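Local coordinates for 5-oxopent-3-ene-1,2,5-tricarboxylate decarboxylase (Exiguobacterium antarcticum B7, PDB 6IYM), which belongs to the fumarylacetoacetate hydrolase family of beta-rich, metal-dependent enzymes and carries a bound magnesium ion, at residues V253-Q256 and D257-I261. Sequence-based numbering, arbitrary orientation.
Unlike the reference sequence in segment 253-256: Val253 (reference Thr). Unlike the reference sequence in segment 257-261: Val260 (reference Ile), Ile261 (reference Val).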
ATOM      1  N   VAL A 253      -0.933  27.410   9.852  1.00 49.12           N
ATOM      2  CA  VAL A 253      -1.109  26.912  11.247  1.00 49.76           C
ATOM      3  C   VAL A 253      -0.974  25.388  11.190  1.00 46.86           C
ATOM      4  O   VAL A 253      -1.496  24.768  10.239  1.00 43.72           O
ATOM      5  CB  VAL A 253      -2.432  27.400  11.881  1.00 56.65           C
ATOM      6  CG1 VAL A 253      -3.654  26.945  11.105  1.00 59.94           C
ATOM      7  CG2 VAL A 253      -2.557  27.014  13.346  1.00 59.32           C
ATOM      8  N   TYR A 254      -0.183  24.855  12.104  1.00 40.29           N
ATOM      9  CA  TYR A 254       0.186  23.428  12.210  1.00 44.56           C
ATOM     10  C   TYR A 254      -0.328  22.926  13.555  1.00 48.29           C
ATOM     11  O   TYR A 254      -0.456  23.741  14.524  1.00 43.66           O
ATOM     12  CB  TYR A 254       1.689  23.259  11.999  1.00 42.54           C
ATOM     13  CG  TYR A 254       2.101  23.752  10.645  1.00 44.29           C
ATOM     14  CD1 TYR A 254       1.586  23.160   9.503  1.00 45.78           C
ATOM     15  CD2 TYR A 254       2.924  24.859  10.497  1.00 46.19           C
ATOM     16  CE1 TYR A 254       1.912  23.626   8.244  1.00 46.53           C
ATOM     17  CE2 TYR A 254       3.261  25.334   9.240  1.00 46.58           C
ATOM     18  CZ  TYR A 254       2.744  24.727   8.111  1.00 50.75           C
ATOM     19  OH  TYR A 254       3.055  25.190   6.865  1.00 52.43           O
ATOM     20  N   LEU A 255      -0.630  21.634  13.577  1.00 41.28           N
ATOM     21  CA  LEU A 255      -1.258  20.915  14.706  1.00 41.78           C
ATOM     22  C   LEU A 255      -0.212  20.729  15.800  1.00 44.51           C
ATOM     23  O   LEU A 255       0.959  20.479  15.482  1.00 51.98           O
ATOM     24  CB  LEU A 255      -1.779  19.555  14.223  1.00 39.87           C
ATOM     25  CG  LEU A 255      -3.025  19.618  13.336  1.00 42.86           C
ATOM     26  CD1 LEU A 255      -3.299  18.292  12.619  1.00 40.66           C
ATOM     27  CD2 LEU A 255      -4.218  20.049  14.154  1.00 42.25           C
ATOM     28  N   GLN A 256      -0.642  20.851  17.046  1.00 45.14           N
ATOM     29  CA  GLN A 256       0.241  20.746  18.228  1.00 47.40           C
ATOM     30  C   GLN A 256      -0.378  19.706  19.150  1.00 41.02           C
ATOM     31  O   GLN A 256      -1.594  19.410  19.002  1.00 44.08           O
ATOM     32  CB  GLN A 256       0.407  22.114  18.909  1.00 50.17           C
ATOM     33  CG  GLN A 256       0.943  23.223  18.008  1.00 56.23           C
ATOM     34  CD  GLN A 256       2.248  22.890  17.318  1.00 58.30           C
ATOM     35  OE1 GLN A 256       3.067  22.100  17.794  1.00 68.20           O
ATOM     36  NE2 GLN A 256       2.453  23.494  16.161  1.00 58.34           N
ATOM     37  N   ASP A 257       0.419  19.206  20.089  1.00 45.75           N
ATOM     38  CA  ASP A 257      -0.026  18.341  21.207  1.00 46.69           C
ATOM     39  C   ASP A 257      -1.237  19.003  21.865  1.00 49.65           C
ATOM     40  O   ASP A 257      -1.140  20.206  22.159  1.00 54.05           O
ATOM     41  CB  ASP A 257       1.112  18.151  22.210  1.00 54.21           C
ATOM     42  CG  ASP A 257       0.703  17.382  23.446  1.00 54.90           C
ATOM     43  OD1 ASP A 257       0.254  16.222  23.306  1.00 51.90           O
ATOM     44  OD2 ASP A 257       0.804  17.964  24.536  1.00 67.25           O
ATOM     45  N   GLY A 258      -2.332  18.257  22.040  1.00 48.69           N
ATOM     46  CA  GLY A 258      -3.598  18.731  22.633  1.00 47.88           C
ATOM     47  C   GLY A 258      -4.664  19.099  21.608  1.00 45.35           C
ATOM     48  O   GLY A 258      -5.843  19.104  21.974  1.00 51.68           O
ATOM     49  N   ASP A 259      -4.297  19.383  20.363  1.00 43.78           N
ATOM     50  CA  ASP A 259      -5.270  19.834  19.340  1.00 41.01           C
ATOM     51  C   ASP A 259      -6.302  18.736  19.059  1.00 43.28           C
ATOM     52  O   ASP A 259      -5.887  17.581  18.878  1.00 44.88           O
ATOM     53  CB  ASP A 259      -4.549  20.267  18.076  1.00 37.75           C
ATOM     54  CG  ASP A 259      -3.914  21.637  18.205  1.00 43.79           C
ATOM     55  OD1 ASP A 259      -4.138  22.267  19.259  1.00 39.34           O
ATOM     56  OD2 ASP A 259      -3.241  22.077  17.230  1.00 40.66           O
ATOM     57  N   VAL A 260      -7.594  19.092  19.061  1.00 38.85           N
ATOM     58  CA  VAL A 260      -8.724  18.164  18.787  1.00 42.51           C
ATOM     59  C   VAL A 260      -9.257  18.447  17.387  1.00 44.46           C
ATOM     60  O   VAL A 260      -9.662  19.596  17.124  1.00 38.57           O
ATOM     61  CB  VAL A 260      -9.829  18.303  19.828  1.00 44.80           C
ATOM     62  CG1 VAL A 260     -11.020  17.424  19.497  1.00 43.57           C
ATOM     63  CG2 VAL A 260      -9.304  18.019  21.218  1.00 45.68           C
ATOM     64  N   ILE A 261      -9.240  17.431  16.529  1.00 37.96           N
ATOM     65  CA  ILE A 261      -9.676  17.554  15.102  1.00 40.24           C
ATOM     66  C   ILE A 261     -11.006  16.818  14.985  1.00 40.95           C
ATOM     67  O   ILE A 261     -11.053  15.652  15.415  1.00 42.47           O
ATOM     68  CB  ILE A 261      -8.622  16.984  14.146  1.00 41.63           C
ATOM     69  CG1 ILE A 261      -7.203  17.440  14.516  1.00 44.11           C
ATOM     70  CG2 ILE A 261      -8.960  17.351  12.705  1.00 45.71           C
ATOM     71  CD1 ILE A 261      -6.149  16.420  14.156  1.00 48.94           C
TER
HETATM   72  O   HOH W   1       3.448  19.594  19.795  1.00 43.30           O
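Leu255 meets both Asp259 and Ile261 where the chain doubles back through a type II turn, Gln256 to Asp259, into strand 260-265. Leu255 CD1 touches Ile261 CD1 at 3.7 Å, the two side chains crossing at about a right angle, while Leu255 CD2 sits between Ile261 CG1 and the CB and OD2 of Asp259. Leu121 and Tyr123 of strand 121-131 extend this apolar patch. At Gln256 the backbone is gripped twice by one residue. Gln256 N donates to Asp259 OD2 at 2.9 Å, approaching from above the carboxylate plane, 63° out of it; Gln256 O accepts from Asp259 N at 3.0 Å, closing the turn. With CG beside its own backbone N (chi1 -77°), Asp259 directs its carboxylate back along the chain, placing OD2 at Gln256 N, and Asn202 binds OD1. The Gln256 side chain, bent at chi2, folds back so that NE2 makes a weak bond to Tyr254 O, and a water links its OE1 to Asp257 N. Gly258 adopts a positive phi of 99°, as suits the third position of a type II turn. The chemistry implies a turn locked by one aspartate through backbone and side chain together, its carboxylate probably stabilised as the anion by Gln256 N on OD2 and Asn202 ND2 on OD1.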